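Local atomic coordinates of Steely1 (Dictyostelium discoideum, PDB entry 2H84), a protein that is a probable polyketide synthase, a type I/III hybrid that produces acylpyrones in vitro; this chain is its C-terminal thiolase-fold type III domain. Residues Tyr227-Ser232 with Glu366-Lys371; Lys61-Val66 with Ile205-Ser210. All blocks are in the same frame, centred on the assembly; numbering follows the deposited sequence.

Interaction 1 (Tyr227-Ser232 with Glu366-Lys371)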
loop_
_atom_site.group_PDB
_atom_site.type_symbol
_atom_site.label_atom_id
_atom_site.label_comp_id
_atom_site.label_asym_id
_atom_site.label_seq_id
_atom_site.Cartn_x
_atom_site.Cartn_y
_atom_site.Cartn_z
ATOM N N TYR A 227 18.227 -8.651 -15.269
ATOM C CA TYR A 227 18.694 -7.272 -15.160
ATOM C C TYR A 227 19.379 -7.077 -13.830
ATOM O O TYR A 227 18.953 -7.640 -12.821
ATOM C CB TYR A 227 17.538 -6.265 -15.215
ATOM C CG TYR A 227 16.767 -6.215 -16.509
ATOM C CD1 TYR A 227 15.661 -7.039 -16.722
ATOM C CD2 TYR A 227 17.128 -5.320 -17.520
ATOM C CE1 TYR A 227 14.932 -6.968 -17.909
ATOM C CE2 TYR A 227 16.405 -5.240 -18.710
ATOM C CZ TYR A 227 15.310 -6.060 -18.897
ATOM O OH TYR A 227 14.589 -5.937 -20.060
ATOM N N GLU A 228 20.441 -6.280 -13.819
ATOM C CA GLU A 228 21.124 -6.000 -12.570
ATOM C C GLU A 228 20.693 -4.609 -12.148
ATOM O O GLU A 228 21.103 -3.622 -12.750
ATOM C CB GLU A 228 22.641 -6.017 -12.733
ATOM C CG GLU A 228 23.354 -5.860 -11.401
ATOM C CD GLU A 228 24.856 -5.687 -11.540
ATOM O OE1 GLU A 228 25.445 -6.277 -12.480
ATOM O OE2 GLU A 228 25.448 -4.973 -10.693
ATOM N N VAL A 229 19.854 -4.527 -11.127
ATOM C CA VAL A 229 19.399 -3.233 -10.660
ATOM C C VAL A 229 20.464 -2.583 -9.775
ATOM O O VAL A 229 20.562 -2.841 -8.582
ATOM C CB VAL A 229 18.023 -3.371 -9.960
ATOM C CG1 VAL A 229 18.006 -4.447 -9.051
ATOM C CG2 VAL A 229 17.744 -2.255 -9.183
ATOM N N MET A 230 21.265 -1.731 -10.401
ATOM C CA MET A 230 22.359 -1.058 -9.729
ATOM C C MET A 230 21.896 -0.021 -8.728
ATOM O O MET A 230 22.390 0.033 -7.604
ATOM C CB MET A 230 23.262 -0.440 -10.779
ATOM C CG MET A 230 23.721 -1.473 -11.793
ATOM S SD MET A 230 24.607 -0.749 -13.154
ATOM C CE MET A 230 25.970 0.016 -12.334
ATOM N N CYS A 231 20.955 0.816 -9.132
ATOM C CA CYS A 231 20.420 1.818 -8.223
ATOM C C CYS A 231 19.126 2.385 -8.780
ATOM O O CYS A 231 18.838 2.259 -9.974
ATOM C CB CYS A 231 21.437 2.939 -7.973
ATOM S SG CYS A 231 21.843 3.912 -9.401
ATOM N N SER A 232 18.329 2.981 -7.905
ATOM C CA SER A 232 17.063 3.566 -8.318
ATOM C C SER A 232 16.706 4.681 -7.364
ATOM O O SER A 232 17.022 4.609 -6.181
ATOM C CB SER A 232 15.967 2.505 -8.325
ATOM O OG SER A 232 15.998 1.755 -7.129
ATOM N N GLU A 366 9.942 8.222 -10.838
ATOM C CA GLU A 366 10.576 7.017 -10.332
ATOM C C GLU A 366 11.603 6.703 -11.402
ATOM O O GLU A 366 11.321 6.848 -12.582
ATOM C CB GLU A 366 9.577 5.859 -10.212
ATOM C CG GLU A 366 8.643 5.898 -9.015
ATOM C CD GLU A 366 9.338 5.615 -7.685
ATOM O OE1 GLU A 366 10.437 5.010 -7.675
ATOM O OE2 GLU A 366 8.775 6.001 -6.637
ATOM N N GLY A 367 12.798 6.301 -11.001
ATOM C CA GLY A 367 13.805 5.973 -11.986
ATOM C C GLY A 367 14.617 4.791 -11.502
ATOM O O GLY A 367 14.595 4.440 -10.318
ATOM N N CYS A 368 15.334 4.169 -12.421
ATOM C CA CYS A 368 16.144 3.030 -12.074
ATOM C C CYS A 368 17.198 2.806 -13.155
ATOM O O CYS A 368 16.914 2.939 -14.344
ATOM C CB CYS A 368 15.259 1.804 -11.933
ATOM S SG CYS A 368 16.076 0.440 -11.152
ATOM N N PHE A 369 18.413 2.474 -12.730
ATOM C CA PHE A 369 19.508 2.249 -13.652
ATOM C C PHE A 369 19.851 0.786 -13.600
ATOM O O PHE A 369 20.313 0.280 -12.573
ATOM C CB PHE A 369 20.699 3.123 -13.254
ATOM C CG PHE A 369 21.827 3.111 -14.246
ATOM C CD1 PHE A 369 22.829 2.161 -14.152
ATOM C CD2 PHE A 369 21.881 4.044 -15.284
ATOM C CE1 PHE A 369 23.866 2.126 -15.076
ATOM C CE2 PHE A 369 22.924 4.018 -16.227
ATOM C CZ PHE A 369 23.916 3.056 -16.118
ATOM N N LEU A 370 19.606 0.094 -14.712
ATOM C CA LEU A 370 19.889 -1.350 -14.793
ATOM C C LEU A 370 21.003 -1.762 -15.748
ATOM O O LEU A 370 21.338 -1.047 -16.678
ATOM C CB LEU A 370 18.635 -2.096 -15.213
ATOM C CG LEU A 370 17.344 -1.884 -14.452
ATOM C CD1 LEU A 370 16.409 -1.083 -15.329
ATOM C CD2 LEU A 370 16.715 -3.222 -14.100
ATOM N N LYS A 371 21.546 -2.949 -15.510
ATOM C CA LYS A 371 22.596 -3.511 -16.342
ATOM C C LYS A 371 22.019 -4.776 -16.974
ATOM O O LYS A 371 21.714 -5.746 -16.283
ATOM C CB LYS A 371 23.844 -3.848 -15.506
ATOM C CG LYS A 371 24.840 -4.747 -16.218
ATOM C CD LYS A 371 26.255 -4.351 -15.865
ATOM C CE LYS A 371 27.262 -5.392 -16.301
ATOM N NZ LYS A 371 28.444 -5.385 -15.397
#

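Interaction 2 (Lys61-Val66 with Ile205-Ser210)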
loop_
_atom_site.group_PDB
_atom_site.type_symbol
_atom_site.label_atom_id
_atom_site.label_comp_id
_atom_site.label_asym_id
_atom_site.label_seq_id
_atom_site.Cartn_x
_atom_site.Cartn_y
_atom_site.Cartn_z
ATOM N N LYS A 61 -2.152 0.853 -31.107
ATOM C CA LYS A 61 -2.717 -0.094 -32.058
ATOM C C LYS A 61 -3.721 -1.036 -31.422
ATOM O O LYS A 61 -4.774 -1.298 -31.995
ATOM C CB LYS A 61 -1.596 -0.897 -32.716
ATOM C CG LYS A 61 -1.912 -1.338 -34.131
ATOM C CD LYS A 61 -0.639 -1.636 -34.912
ATOM C CE LYS A 61 -0.952 -1.746 -36.392
ATOM N NZ LYS A 61 0.194 -2.203 -37.196
ATOM N N THR A 62 -3.389 -1.543 -30.236
ATOM C CA THR A 62 -4.265 -2.459 -29.505
ATOM C C THR A 62 -4.181 -2.284 -27.990
ATOM O O THR A 62 -3.217 -1.725 -27.460
ATOM C CB THR A 62 -3.930 -3.944 -29.802
ATOM O OG1 THR A 62 -2.528 -4.168 -29.594
ATOM C CG2 THR A 62 -4.298 -4.310 -31.220
ATOM N N ARG A 63 -5.211 -2.781 -27.309
ATOM C CA ARG A 63 -5.310 -2.740 -25.857
ATOM C C ARG A 63 -6.106 -3.954 -25.394
ATOM O O ARG A 63 -6.951 -4.469 -26.131
ATOM C CB ARG A 63 -6.025 -1.470 -25.385
ATOM C CG ARG A 63 -5.152 -0.236 -25.310
ATOM C CD ARG A 63 -5.906 0.914 -24.673
ATOM N NE ARG A 63 -7.008 1.383 -25.511
ATOM C CZ ARG A 63 -8.064 2.052 -25.055
ATOM N NH1 ARG A 63 -8.172 2.332 -23.764
ATOM N NH2 ARG A 63 -9.011 2.447 -25.886
ATOM N N HIS A 64 -5.818 -4.420 -24.181
ATOM C CA HIS A 64 -6.536 -5.550 -23.596
ATOM C C HIS A 64 -7.437 -4.960 -22.512
ATOM O O HIS A 64 -6.978 -4.216 -21.644
ATOM C CB HIS A 64 -5.546 -6.552 -23.012
ATOM C CG HIS A 64 -4.700 -7.220 -24.047
ATOM N ND1 HIS A 64 -5.004 -8.460 -24.570
ATOM C CD2 HIS A 64 -3.585 -6.804 -24.691
ATOM C CE1 HIS A 64 -4.112 -8.777 -25.490
ATOM N NE2 HIS A 64 -3.241 -7.788 -25.585
ATOM N N LEU A 65 -8.721 -5.283 -22.565
ATOM C CA LEU A 65 -9.653 -4.711 -21.608
ATOM C C LEU A 65 -10.610 -5.711 -20.991
ATOM O O LEU A 65 -11.217 -6.505 -21.699
ATOM C CB LEU A 65 -10.474 -3.616 -22.293
ATOM C CG LEU A 65 -9.743 -2.598 -23.164
ATOM C CD1 LEU A 65 -10.759 -1.813 -23.952
ATOM C CD2 LEU A 65 -8.900 -1.690 -22.313
ATOM N N VAL A 66 -10.752 -5.655 -19.668
ATOM C CA VAL A 66 -11.671 -6.535 -18.971
ATOM C C VAL A 66 -13.053 -6.130 -19.474
ATOM O O VAL A 66 -13.946 -6.965 -19.587
ATOM C CB VAL A 66 -11.575 -6.344 -17.437
ATOM C CG1 VAL A 66 -12.712 -7.073 -16.733
ATOM C CG2 VAL A 66 -10.248 -6.873 -16.939
ATOM N N ILE A 205 -6.175 5.806 -23.943
ATOM C CA ILE A 205 -4.865 5.235 -23.632
ATOM C C ILE A 205 -4.733 4.166 -22.547
ATOM O O ILE A 205 -3.793 3.359 -22.589
ATOM C CB ILE A 205 -3.880 6.336 -23.273
ATOM C CG1 ILE A 205 -4.330 7.027 -21.983
ATOM C CG2 ILE A 205 -3.808 7.335 -24.406
ATOM C CD1 ILE A 205 -3.331 8.045 -21.452
ATOM N N PHE A 206 -5.648 4.150 -21.581
ATOM C CA PHE A 206 -5.567 3.172 -20.489
ATOM C C PHE A 206 -6.063 1.782 -20.844
ATOM O O PHE A 206 -7.021 1.624 -21.589
ATOM C CB PHE A 206 -6.325 3.670 -19.250
ATOM C CG PHE A 206 -5.711 4.887 -18.601
ATOM C CD1 PHE A 206 -4.441 4.825 -18.026
ATOM C CD2 PHE A 206 -6.405 6.096 -18.567
ATOM C CE1 PHE A 206 -3.872 5.947 -17.416
ATOM C CE2 PHE A 206 -5.853 7.229 -17.961
ATOM C CZ PHE A 206 -4.580 7.154 -17.387
ATOM N N ALA A 207 -5.394 0.779 -20.296
ATOM C CA ALA A 207 -5.744 -0.619 -20.530
ATOM C C ALA A 207 -5.500 -1.395 -19.234
ATOM O O ALA A 207 -4.998 -0.829 -18.252
ATOM C CB ALA A 207 -4.890 -1.201 -21.667
ATOM N N ASP A 208 -5.848 -2.683 -19.237
ATOM C CA ASP A 208 -5.679 -3.530 -18.054
ATOM C C ASP A 208 -4.612 -4.594 -18.237
ATOM O O ASP A 208 -4.402 -5.095 -19.341
ATOM C CB ASP A 208 -6.993 -4.224 -17.706
ATOM C CG ASP A 208 -8.180 -3.332 -17.897
ATOM O OD1 ASP A 208 -8.113 -2.160 -17.472
ATOM O OD2 ASP A 208 -9.174 -3.813 -18.468
ATOM N N GLY A 209 -3.950 -4.953 -17.145
ATOM C CA GLY A 209 -2.914 -5.961 -17.231
ATOM C C GLY A 209 -2.276 -6.262 -15.892
ATOM O O GLY A 209 -2.522 -5.570 -14.894
ATOM N N SER A 210 -1.447 -7.302 -15.873
ATOM C CA SER A 210 -0.764 -7.729 -14.666
ATOM C C SER A 210 0.617 -8.216 -15.042
ATOM O O SER A 210 0.777 -8.951 -16.013
ATOM C CB SER A 210 -1.534 -8.875 -14.005
ATOM O OG SER A 210 -0.934 -9.270 -12.778
#

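Interaction 1 (Tyr227-Ser232 with Glu366-Lys371)
Met-230 and Cys-231 both stand opposite Phe-369, forming a classic beta bulge between two antiparallel strands in the large mixed sheet of this thiolase-fold domain. The bulge shows how one extra residue can be absorbed without parting two strands. Met-230 takes it up with near-helical backbone angles (phi -70°, psi -47°), and the pairing shifts by one residue.

The backbone bonds record the shift. Before it, Glu-228 and Lys-371 form a regular hydrogen-bonded pair, with Glu-228 N to Lys-371 O at 2.8 Å and Lys-371 N to Glu-228 O at 2.9 Å. At the bulge, Phe-369 is gripped twice: its N gives an almost straight bond to Cys-231 O (2.8 Å), whereas its O receives only a weak one from Met-230 N (3.1 Å).

Apolar contacts line both faces of the ribbon. On one, Leu-370 CD2 rests obliquely against Tyr-227 around CB and CG, and Val-229 CG2 meets Cys-368 SG at 3.7 Å. The phenol of Tyr-227 reaches Met-341 O in helix 335-345, tying that helix to this face. On the other, Phe-369 and Cys-231 pack against helix 261-280.

Charge plays a smaller part. The side chains of Glu-228 and Lys-371 run alongside each other in the same direction, but Glu-228 OE1 and Lys-371 NZ stay 4.3 Å apart, beyond a salt bridge, so any attraction is probably loose.

A Met-aromatic contact completes the bulge. With CG of Phe-369 opposite its own backbone N (chi1 -172°), the ring extends alongside Met-230, and the sulfur comes in the ring plane to its edge: Met-230 SD lies 3.5 Å from Phe-369 CE1.

Interaction 2 (Lys61-Val66 with Ile205-Ser210)
Arg-63 meets Phe-206 through two torsions that set its course: CG lies beside the backbone N, opposite the carbonyl carbon (chi1 -82°), and a later bend at chi3 (-67°) sets NH1 at Phe-206 O. Asp-208 answers from its side, CG again opposite its carbonyl carbon (chi1 -39°), which carries OD2 to the backbone of Val-66.

These two side chains illustrate how a strand end and its loop can be joined, by side chains bonding to backbone, to the chain leaving a helix. Arg-63 NH1 donates to Phe-206 O at 2.6 Å; the oxygen sits at the edge of the guanidinium, close to its plane, while Ile-205 N lies over one face. NH2 of the same group holds Ser-203 O, so one arginine serves two carbonyls around the C-terminal end of helix 197-205. With an alanine in place of Arg-63 both carbonyls lose this donor, and the chain leaving the helix would probably be less firmly fixed.

Further along, Asp-208 N donates to His-64 O (3.1 Å), the one backbone-to-backbone bond between the segments. Asp-208 OD2 then takes the N-H of Val-66 at 2.7 Å, nearly straight and close to the carboxylate's C-O direction. Ser-188 OG bonds the same oxygen, and the buried carboxylate is thereby shared between two parts of the fold.

Between these polar ends, Ala-207 CB packs against the stem of Arg-63, with CG at 3.8 Å, and Leu-65 CD2 lies against Ala-207 CA at the same distance. The contact thus joins strand 62-63 and its loop to the chain leaving helix 197-205, where Phe-206, its side chain about 5 Å from that of the predicted active-site Cys-157, probably corresponds to the phenylalanine near the catalytic cysteine in chalcone synthases.

Both contacts are largely buried, yet they lie on opposite sides of the chain's centre, their nearest atoms about 14 Å apart. Interaction 1, in the C-terminal part of the synthase, joins two neighbouring strands of the large mixed beta-sheet; interaction 2, in the N-terminal part, joins short strand 62-63 and its loop to the end of helix 197-205 and the loop leading to strand 209-216. This strand precedes 227-236 in the chain, linking the two sites in series. Their chemistry follows their place: repeated backbone pairing, with apolar side chains on both faces, between the strands, but an arginine and an aspartate bonding to backbone at the approach. Interaction 2 adjoins the predicted active site, whereas interaction 1 lies away from it.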